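Local coordinates for cGAS/DncV-like nucleotidyltransferase in E. coli homolog (PDB 6E0O), which synthesises cyclic dinucleotide second messengers from nucleoside triphosphates, with magnesium as cofactor, as the signal-producing enzyme of a CBASS antiphage defence system, at residues 59-73 and 133-145. Sequence-based numbering, arbitrary orientation.
With MG (magnesium ion), chain D; nucleotides of chain B.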
ATOM      1  N   ASN A  59       1.848  12.755  -9.289  1.00 20.28           N
ATOM      2  CA  ASN A  59       2.926  12.041  -9.967  1.00 20.70           C
ATOM      3  C   ASN A  59       3.509  10.933  -9.094  1.00 20.13           C
ATOM      4  O   ASN A  59       4.717  10.702  -9.092  1.00 21.47           O
ATOM      5  CB  ASN A  59       4.019  13.014 -10.422  1.00 22.38           C
ATOM      6  CG  ASN A  59       4.718  12.558 -11.678  1.00 24.05           C
ATOM      7  OD1 ASN A  59       4.079  12.363 -12.712  1.00 26.68           O
ATOM      8  ND2 ASN A  59       6.036  12.397 -11.603  1.00 26.83           N
ATOM      9  N   SER A  60       2.648  10.233  -8.358  1.00 19.64           N
ATOM     10  CA  SER A  60       3.113   9.222  -7.418  1.00 19.70           C
ATOM     11  C   SER A  60       3.727   8.022  -8.138  1.00 17.24           C
ATOM     12  O   SER A  60       3.313   7.652  -9.240  1.00 17.08           O
ATOM     13  CB  SER A  60       1.945   8.723  -6.561  1.00 21.90           C
ATOM     14  OG  SER A  60       1.421   9.726  -5.712  1.00 26.11           O
ATOM     15  N   ASP A  61       4.675   7.369  -7.467  1.00 16.24           N
ATOM     16  CA  ASP A  61       5.261   6.139  -7.986  1.00 15.87           C
ATOM     17  C   ASP A  61       4.244   4.999  -7.949  1.00 13.53           C
ATOM     18  O   ASP A  61       3.418   4.901  -7.036  1.00 15.28           O
ATOM     19  CB  ASP A  61       6.459   5.710  -7.131  1.00 17.93           C
ATOM     20  CG  ASP A  61       7.571   6.749  -7.071  1.00 19.01           C
ATOM     21  OD1 ASP A  61       7.507   7.779  -7.773  1.00 20.80           O
ATOM     22  OD2 ASP A  61       8.522   6.526  -6.285  1.00 24.24           O
ATOM     23  N   VAL A  62       4.325   4.117  -8.948  1.00 12.98           N
ATOM     24  CA  VAL A  62       3.434   2.965  -9.065  1.00 13.46           C
ATOM     25  C   VAL A  62       4.199   1.678  -8.763  1.00 13.07           C
ATOM     26  O   VAL A  62       5.351   1.515  -9.177  1.00 14.75           O
ATOM     27  CB  VAL A  62       2.775   2.883 -10.457  1.00 13.37           C
ATOM     28  CG1 VAL A  62       3.821   2.758 -11.566  1.00 13.96           C
ATOM     29  CG2 VAL A  62       1.782   1.730 -10.503  1.00 13.90           C
ATOM     30  N   ASP A  63       3.533   0.750  -8.072  1.00 12.12           N
ATOM     31  CA  ASP A  63       4.099  -0.545  -7.701  1.00 11.99           C
ATOM     32  C   ASP A  63       3.581  -1.614  -8.653  1.00 11.68           C
ATOM     33  O   ASP A  63       2.405  -1.991  -8.600  1.00 13.71           O
ATOM     34  CB  ASP A  63       3.723  -0.850  -6.257  1.00 13.01           C
ATOM     35  CG  ASP A  63       4.161   0.246  -5.330  1.00 15.57           C
ATOM     36  OD1 ASP A  63       5.378   0.516  -5.313  1.00 18.63           O
ATOM     37  OD2 ASP A  63       3.298   0.873  -4.673  1.00 17.97           O
ATOM     38  N   ILE A  64       4.468  -2.084  -9.528  1.00 10.72           N
ATOM     39  CA  ILE A  64       4.147  -3.086 -10.535  1.00 11.07           C
ATOM     40  C   ILE A  64       4.736  -4.411 -10.081  1.00 11.29           C
ATOM     41  O   ILE A  64       5.965  -4.553  -9.989  1.00 11.67           O
ATOM     42  CB  ILE A  64       4.705  -2.694 -11.911  1.00 11.04           C
ATOM     43  CG1 ILE A  64       4.176  -1.324 -12.334  1.00 12.48           C
ATOM     44  CG2 ILE A  64       4.400  -3.763 -12.945  1.00 12.54           C
ATOM     45  CD1 ILE A  64       4.804  -0.807 -13.619  1.00 12.91           C
ATOM     46  N   VAL A  65       3.872  -5.385  -9.820  1.00 10.86           N
ATOM     47  CA  VAL A  65       4.301  -6.700  -9.369  1.00 10.53           C
ATOM     48  C   VAL A  65       4.516  -7.592 -10.583  1.00 10.89           C
ATOM     49  O   VAL A  65       3.676  -7.641 -11.489  1.00 11.49           O
ATOM     50  CB  VAL A  65       3.265  -7.317  -8.417  1.00 11.48           C
ATOM     51  CG1 VAL A  65       3.774  -8.660  -7.919  1.00 12.19           C
ATOM     52  CG2 VAL A  65       2.951  -6.392  -7.253  1.00 13.22           C
ATOM     53  N   MET A  66       5.647  -8.291 -10.610  1.00 10.47           N
ATOM     54  CA  MET A  66       5.931  -9.272 -11.653  1.00 11.39           C
ATOM     55  C   MET A  66       6.079 -10.627 -10.974  1.00 10.78           C
ATOM     56  O   MET A  66       7.140 -10.944 -10.428  1.00 11.32           O
ATOM     57  CB  MET A  66       7.177  -8.922 -12.450  1.00 11.50           C
ATOM     58  CG  MET A  66       7.339  -9.820 -13.665  1.00 11.91           C
ATOM     59  SD  MET A  66       8.973  -9.872 -14.390  1.00 13.67           S
ATOM     60  CE  MET A  66       9.790 -10.966 -13.242  1.00 13.34           C
ATOM     61  N   ARG A  67       5.019 -11.425 -11.010  1.00 11.04           N
ATOM     62  CA  ARG A  67       4.975 -12.708 -10.321  1.00 11.05           C
ATOM     63  C   ARG A  67       5.402 -13.807 -11.291  1.00 10.77           C
ATOM     64  O   ARG A  67       4.676 -14.135 -12.237  1.00 11.86           O
ATOM     65  CB  ARG A  67       3.562 -12.965  -9.806  1.00 10.82           C
ATOM     66  CG  ARG A  67       3.425 -14.219  -8.953  1.00 11.48           C
ATOM     67  CD  ARG A  67       1.973 -14.468  -8.565  1.00 12.74           C
ATOM     68  NE  ARG A  67       1.144 -14.775  -9.728  1.00 12.59           N
ATOM     69  CZ  ARG A  67      -0.180 -14.767  -9.714  1.00 13.33           C
ATOM     70  NH1 ARG A  67      -0.821 -14.467  -8.593  1.00 15.32           N
ATOM     71  NH2 ARG A  67      -0.860 -15.036 -10.815  1.00 14.06           N
ATOM     72  N   TYR A  68       6.590 -14.364 -11.068  1.00 11.86           N
ATOM     73  CA  TYR A  68       7.078 -15.468 -11.877  1.00 12.59           C
ATOM     74  C   TYR A  68       6.367 -16.709 -11.367  1.00 13.06           C
ATOM     75  O   TYR A  68       6.555 -17.114 -10.217  1.00 15.00           O
ATOM     76  CB  TYR A  68       8.594 -15.604 -11.763  1.00 13.52           C
ATOM     77  CG  TYR A  68       9.110 -16.594 -12.776  1.00 14.91           C
ATOM     78  CD1 TYR A  68       9.080 -17.956 -12.521  1.00 17.06           C
ATOM     79  CD2 TYR A  68       9.578 -16.168 -14.008  1.00 16.37           C
ATOM     80  CE1 TYR A  68       9.530 -18.865 -13.455  1.00 18.70           C
ATOM     81  CE2 TYR A  68      10.023 -17.064 -14.950  1.00 18.55           C
ATOM     82  CZ  TYR A  68       9.997 -18.411 -14.671  1.00 19.50           C
ATOM     83  OH  TYR A  68      10.452 -19.290 -15.625  1.00 24.14           O
ATOM     84  N   ASP A  69       5.529 -17.303 -12.206  1.00 13.95           N
ATOM     85  CA  ASP A  69       4.573 -18.274 -11.688  1.00 15.54           C
ATOM     86  C   ASP A  69       4.304 -19.406 -12.664  1.00 15.81           C
ATOM     87  O   ASP A  69       3.267 -20.069 -12.555  1.00 16.72           O
ATOM     88  CB  ASP A  69       3.282 -17.571 -11.298  1.00 15.39           C
ATOM     89  CG  ASP A  69       2.679 -16.789 -12.441  1.00 15.00           C
ATOM     90  OD1 ASP A  69       3.075 -17.031 -13.603  1.00 15.65           O
ATOM     91  OD2 ASP A  69       1.812 -15.939 -12.182  1.00 15.18           O
ATOM     92  N   ASP A  70       5.233 -19.660 -13.582  1.00 17.61           N
ATOM     93  CA  ASP A  70       5.067 -20.703 -14.583  1.00 19.17           C
ATOM     94  C   ASP A  70       4.721 -22.049 -13.961  1.00 18.33           C
ATOM     95  O   ASP A  70       3.939 -22.807 -14.539  1.00 21.85           O
ATOM     96  CB  ASP A  70       6.362 -20.795 -15.398  1.00 21.77           C
ATOM     97  CG  ASP A  70       6.265 -21.741 -16.564  1.00 24.78           C
ATOM     98  OD1 ASP A  70       5.331 -21.602 -17.378  1.00 25.43           O
ATOM     99  OD2 ASP A  70       7.151 -22.614 -16.678  1.00 31.37           O
ATOM    100  N   ALA A  71       5.261 -22.348 -12.777  1.00 18.24           N
ATOM    101  CA  ALA A  71       5.002 -23.639 -12.148  1.00 20.34           C
ATOM    102  C   ALA A  71       3.560 -23.768 -11.664  1.00 20.29           C
ATOM    103  O   ALA A  71       3.032 -24.885 -11.586  1.00 25.20           O
ATOM    104  CB  ALA A  71       5.954 -23.848 -10.967  1.00 24.14           C
ATOM    105  N   PHE A  72       2.926 -22.654 -11.310  1.00 16.42           N
ATOM    106  CA  PHE A  72       1.574 -22.649 -10.769  1.00 16.19           C
ATOM    107  C   PHE A  72       0.525 -22.289 -11.806  1.00 15.22           C
ATOM    108  O   PHE A  72      -0.607 -22.773 -11.712  1.00 16.82           O
ATOM    109  CB  PHE A  72       1.472 -21.642  -9.617  1.00 17.03           C
ATOM    110  CG  PHE A  72       2.248 -22.037  -8.405  1.00 18.23           C
ATOM    111  CD1 PHE A  72       3.571 -21.661  -8.265  1.00 19.85           C
ATOM    112  CD2 PHE A  72       1.661 -22.798  -7.409  1.00 23.23           C
ATOM    113  CE1 PHE A  72       4.296 -22.041  -7.156  1.00 23.13           C
ATOM    114  CE2 PHE A  72       2.378 -23.176  -6.294  1.00 25.91           C
ATOM    115  CZ  PHE A  72       3.700 -22.796  -6.169  1.00 24.67           C
ATOM    116  N   TYR A  73       0.872 -21.425 -12.763  1.00 15.37           N
ATOM    117  CA  TYR A  73      -0.018 -20.991 -13.841  1.00 15.41           C
ATOM    118  C   TYR A  73       0.725 -21.231 -15.149  1.00 16.07           C
ATOM    119  O   TYR A  73       1.185 -20.291 -15.808  1.00 16.28           O
ATOM    120  CB  TYR A  73      -0.421 -19.525 -13.658  1.00 15.67           C
ATOM    121  CG  TYR A  73      -1.110 -19.309 -12.325  1.00 14.82           C
ATOM    122  CD1 TYR A  73      -2.425 -19.715 -12.130  1.00 16.44           C
ATOM    123  CD2 TYR A  73      -0.443 -18.727 -11.255  1.00 15.59           C
ATOM    124  CE1 TYR A  73      -3.051 -19.546 -10.914  1.00 15.83           C
ATOM    125  CE2 TYR A  73      -1.061 -18.563 -10.036  1.00 15.72           C
ATOM    126  CZ  TYR A  73      -2.365 -18.972  -9.872  1.00 16.19           C
ATOM    127  OH  TYR A  73      -2.998 -18.803  -8.666  1.00 17.52           O
ATOM    128  N   ILE A 133       5.508   8.161 -15.008  1.00 12.39           N
ATOM    129  CA  ILE A 133       5.826   8.144 -13.591  1.00 12.43           C
ATOM    130  C   ILE A 133       6.942   7.141 -13.331  1.00 12.27           C
ATOM    131  O   ILE A 133       7.215   6.242 -14.132  1.00 12.63           O
ATOM    132  CB  ILE A 133       4.595   7.839 -12.720  1.00 13.14           C
ATOM    133  CG1 ILE A 133       4.026   6.468 -13.059  1.00 12.80           C
ATOM    134  CG2 ILE A 133       3.553   8.938 -12.887  1.00 13.23           C
ATOM    135  CD1 ILE A 133       2.840   6.073 -12.181  1.00 13.27           C
ATOM    136  N   THR A 134       7.578   7.288 -12.172  1.00 12.04           N
ATOM    137  CA  THR A 134       8.488   6.280 -11.662  1.00 13.08           C
ATOM    138  C   THR A 134       7.711   5.043 -11.239  1.00 12.99           C
ATOM    139  O   THR A 134       6.584   5.123 -10.738  1.00 13.06           O
ATOM    140  CB  THR A 134       9.258   6.861 -10.482  1.00 13.55           C
ATOM    141  OG1 THR A 134      10.104   7.911 -10.966  1.00 15.02           O
ATOM    142  CG2 THR A 134      10.085   5.813  -9.786  1.00 14.39           C
ATOM    143  N   ALA A 135       8.335   3.894 -11.437  1.00 12.89           N
ATOM    144  CA  ALA A 135       7.730   2.624 -11.087  1.00 13.73           C
ATOM    145  C   ALA A 135       8.697   1.807 -10.253  1.00 13.75           C
ATOM    146  O   ALA A 135       9.907   1.813 -10.501  1.00 15.98           O
ATOM    147  CB  ALA A 135       7.355   1.815 -12.334  1.00 15.21           C
ATOM    148  N   ASP A 136       8.147   1.110  -9.271  1.00 12.79           N
ATOM    149  CA  ASP A 136       8.854   0.081  -8.532  1.00 13.09           C
ATOM    150  C   ASP A 136       8.375  -1.251  -9.083  1.00 12.44           C
ATOM    151  O   ASP A 136       7.185  -1.556  -9.007  1.00 15.06           O
ATOM    152  CB  ASP A 136       8.496   0.169  -7.053  1.00 15.15           C
ATOM    153  CG  ASP A 136       9.195   1.306  -6.351  1.00 20.39           C
ATOM    154  OD1 ASP A 136      10.055   1.959  -6.977  1.00 24.02           O
ATOM    155  OD2 ASP A 136       8.893   1.528  -5.156  1.00 24.79           O
ATOM    156  N   VAL A 137       9.291  -2.033  -9.649  1.00 12.01           N
ATOM    157  CA  VAL A 137       8.971  -3.355 -10.169  1.00 11.68           C
ATOM    158  C   VAL A 137       9.351  -4.379  -9.111  1.00 11.14           C
ATOM    159  O   VAL A 137      10.501  -4.419  -8.657  1.00 11.60           O
ATOM    160  CB  VAL A 137       9.685  -3.616 -11.503  1.00 12.78           C
ATOM    161  CG1 VAL A 137       9.398  -5.020 -11.989  1.00 13.57           C
ATOM    162  CG2 VAL A 137       9.270  -2.569 -12.518  1.00 13.70           C
ATOM    163  N   ILE A 138       8.388  -5.208  -8.723  1.00 11.25           N
ATOM    164  CA  ILE A 138       8.553  -6.143  -7.613  1.00 11.29           C
ATOM    165  C   ILE A 138       8.530  -7.561  -8.171  1.00 10.67           C
ATOM    166  O   ILE A 138       7.447  -8.160  -8.291  1.00 11.63           O
ATOM    167  CB  ILE A 138       7.460  -5.940  -6.554  1.00 12.30           C
ATOM    168  CG1 ILE A 138       7.455  -4.480  -6.086  1.00 15.17           C
ATOM    169  CG2 ILE A 138       7.690  -6.870  -5.387  1.00 13.59           C
ATOM    170  CD1 ILE A 138       6.131  -4.007  -5.601  1.00 24.99           C
ATOM    171  N   PRO A 139       9.675  -8.133  -8.546  1.00 10.64           N
ATOM    172  CA  PRO A 139       9.691  -9.562  -8.892  1.00 11.04           C
ATOM    173  C   PRO A 139       9.371 -10.397  -7.662  1.00 10.62           C
ATOM    174  O   PRO A 139       9.766 -10.060  -6.543  1.00 11.79           O
ATOM    175  CB  PRO A 139      11.124  -9.793  -9.392  1.00 11.62           C
ATOM    176  CG  PRO A 139      11.924  -8.752  -8.707  1.00 12.94           C
ATOM    177  CD  PRO A 139      11.022  -7.536  -8.589  1.00 12.19           C
ATOM    178  N   CYS A 140       8.654 -11.496  -7.876  1.00 10.88           N
ATOM    179  CA  CYS A 140       8.224 -12.333  -6.764  1.00 11.41           C
ATOM    180  C   CYS A 140       7.759 -13.679  -7.294  1.00 11.17           C
ATOM    181  O   CYS A 140       7.677 -13.901  -8.503  1.00 11.37           O
ATOM    182  CB  CYS A 140       7.105 -11.665  -5.960  1.00 11.67           C
ATOM    183  SG  CYS A 140       5.614 -11.336  -6.934  1.00 12.25           S
ATOM    184  N   PHE A 141       7.470 -14.579  -6.357  1.00 11.71           N
ATOM    185  CA  PHE A 141       6.917 -15.892  -6.626  1.00 12.36           C
ATOM    186  C   PHE A 141       5.559 -16.034  -5.942  1.00 12.86           C
ATOM    187  O   PHE A 141       5.188 -15.244  -5.068  1.00 13.02           O
ATOM    188  CB  PHE A 141       7.841 -16.983  -6.067  1.00 13.80           C
ATOM    189  CG  PHE A 141       9.189 -17.094  -6.742  1.00 14.28           C
ATOM    190  CD1 PHE A 141       9.300 -17.248  -8.113  1.00 14.64           C
ATOM    191  CD2 PHE A 141      10.346 -17.093  -5.987  1.00 18.02           C
ATOM    192  CE1 PHE A 141      10.543 -17.387  -8.712  1.00 17.56           C
ATOM    193  CE2 PHE A 141      11.588 -17.229  -6.589  1.00 18.65           C
ATOM    194  CZ  PHE A 141      11.681 -17.365  -7.948  1.00 18.99           C
ATOM    195  N   VAL A 142       4.817 -17.068  -6.350  1.00 13.06           N
ATOM    196  CA  VAL A 142       3.609 -17.461  -5.639  1.00 12.83           C
ATOM    197  C   VAL A 142       3.946 -17.929  -4.234  1.00 13.41           C
ATOM    198  O   VAL A 142       4.938 -18.634  -4.008  1.00 15.39           O
ATOM    199  CB  VAL A 142       2.897 -18.583  -6.413  1.00 13.79           C
ATOM    200  CG1 VAL A 142       1.743 -19.172  -5.603  1.00 15.96           C
ATOM    201  CG2 VAL A 142       2.403 -18.086  -7.750  1.00 15.16           C
ATOM    202  N   LEU A 143       3.100 -17.544  -3.287  1.00 13.84           N
ATOM    203  CA  LEU A 143       3.193 -17.963  -1.899  1.00 14.98           C
ATOM    204  C   LEU A 143       1.882 -18.599  -1.470  1.00 14.74           C
ATOM    205  O   LEU A 143       0.808 -18.063  -1.752  1.00 15.16           O
ATOM    206  CB  LEU A 143       3.431 -16.756  -0.996  1.00 16.53           C
ATOM    207  CG  LEU A 143       3.295 -17.011   0.506  1.00 21.17           C
ATOM    208  CD1 LEU A 143       4.485 -17.811   0.995  1.00 19.91           C
ATOM    209  CD2 LEU A 143       3.145 -15.711   1.272  1.00 26.98           C
ATOM    210  N   LYS A 144       1.970 -19.710  -0.742  1.00 15.74           N
ATOM    211  CA  LYS A 144       0.809 -20.299  -0.090  1.00 16.44           C
ATOM    212  C   LYS A 144       1.114 -20.455   1.388  1.00 17.62           C
ATOM    213  O   LYS A 144       2.158 -21.008   1.747  1.00 20.04           O
ATOM    214  CB  LYS A 144       0.441 -21.635  -0.724  1.00 19.92           C
ATOM    215  CG  LYS A 144       0.045 -21.432  -2.168  1.00 24.45           C
ATOM    216  CD  LYS A 144      -0.429 -22.679  -2.848  1.00 27.76           C
ATOM    217  CE  LYS A 144      -0.964 -22.307  -4.216  1.00 29.47           C
ATOM    218  NZ  LYS A 144      -1.430 -23.487  -4.975  1.00 32.70           N
ATOM    219  N   ARG A 145       0.215 -19.948   2.235  1.00 17.24           N
ATOM    220  CA  ARG A 145       0.400 -20.015   3.676  1.00 19.16           C
ATOM    221  C   ARG A 145      -0.938 -20.240   4.356  1.00 18.78           C
ATOM    222  O   ARG A 145      -1.965 -19.693   3.942  1.00 21.04           O
ATOM    223  CB  ARG A 145       0.983 -18.719   4.247  1.00 23.98           C
ATOM    224  CG  ARG A 145       2.458 -18.529   3.975  1.00 30.03           C
ATOM    225  CD  ARG A 145       3.286 -19.663   4.548  1.00 33.16           C
ATOM    226  NE  ARG A 145       4.661 -19.616   4.054  1.00 34.65           N
ATOM    227  CZ  ARG A 145       5.564 -18.721   4.441  1.00 38.88           C
ATOM    228  NH1 ARG A 145       5.241 -17.787   5.329  1.00 40.92           N
ATOM    229  NH2 ARG A 145       6.791 -18.754   3.940  1.00 36.98           N
TER
HETATM  230 MG    MG D 301       3.447   2.533  -3.370  1.00 18.04          MG
ATOM    231  P     A B   2       9.021   0.037   1.300  1.00 53.75           P
ATOM    232  OP1   A B   2       9.413  -1.263   1.906  1.00 57.70           O
ATOM    233  OP2   A B   2      10.015   1.145   1.252  1.00 58.92           O
ATOM    234  O5'   A B   2       8.547  -0.250  -0.195  1.00 62.49           O
ATOM    235  C5'   A B   2       9.491  -0.442  -1.247  1.00 66.22           C
ATOM    236  C4'   A B   2       8.898  -1.230  -2.389  1.00 66.10           C
ATOM    237  O4'   A B   2       8.692  -2.599  -1.951  1.00 61.45           O
ATOM    238  C3'   A B   2       7.546  -0.730  -2.889  1.00 67.58           C
ATOM    239  O3'   A B   2       7.437  -0.924  -4.298  1.00 68.72           O
ATOM    240  C2'   A B   2       6.555  -1.626  -2.158  1.00 64.35           C
ATOM    241  O2'   A B   2       5.317  -1.801  -2.817  1.00 65.29           O
ATOM    242  C1'   A B   2       7.324  -2.941  -2.055  1.00 56.20           C
ATOM    243  N9    A B   2       6.966  -3.715  -0.866  1.00 37.46           N
ATOM    244  C8    A B   2       7.327  -3.449   0.435  1.00 31.71           C
ATOM    245  N7    A B   2       6.856  -4.307   1.303  1.00 24.64           N
ATOM    246  C5    A B   2       6.123  -5.193   0.525  1.00 24.58           C
ATOM    247  C6    A B   2       5.362  -6.335   0.846  1.00 21.77           C
ATOM    248  N6    A B   2       5.201  -6.820   2.079  1.00 22.77           N
ATOM    249  N1    A B   2       4.782  -6.977  -0.178  1.00 23.79           N
ATOM    250  C2    A B   2       4.919  -6.520  -1.421  1.00 23.79           C
ATOM    251  N3    A B   2       5.605  -5.461  -1.851  1.00 24.49           N
ATOM    252  C4    A B   2       6.187  -4.838  -0.815  1.00 26.40           C
TER
HETATM  253  O   HOH W   1       6.623   9.091 -10.068  1.00 17.07           O
HETATM  254  O   HOH W   2       7.667   4.385  -3.926  1.00 40.05           O
HETATM  255  O   HOH W   3       2.378   3.431  -4.946  1.00 16.57           O
HETATM  256  O   HOH W   4       5.199   2.948  -4.309  1.00 20.39           O
HETATM  257  O   HOH W   5       5.863 -18.901  -8.315  1.00 15.33           O
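Val142, Ile133 and Phe72 bury the most surface here, at the two ends of a parallel strand pair. Val142 sits over one face of the Phe72 ring: its CG1, held anti to the backbone N (chi1 171°), lies 3.9 Å from the ring centroid and 3° off the normal, a CH-pi contact. Its CG2 branch reaches Arg67 CD and Asp69 CB, while water 5 bridges Tyr68 O and Val142 N, which stand 4.2 Å apart. At the other end, Ile133 CD1 meets Val62 CG1 at 3.5 Å, the two side chains crossing at about a right angle. Between these ends, seven backbone hydrogen bonds alternate from Val62 N to Thr134 O through Tyr68 N to Cys140 O. That register sets Asp63 OD1 3.7 Å from Asp136 OD2. Magnesium is bound by Asp63 OD2 at 2.1 Å, with waters 3 and 4 and ligands from elsewhere completing its shell. The ribose O3' of A2 of chain B lies 2.7 Å from Asp63 OD1 and 3.0 Å from Asp136 OD2; its single proton could go to either. Asp63 on the metal, with Asp61 and Asp136 nearby, is consistent with the carboxylate cluster of the nucleotidyltransferase active site.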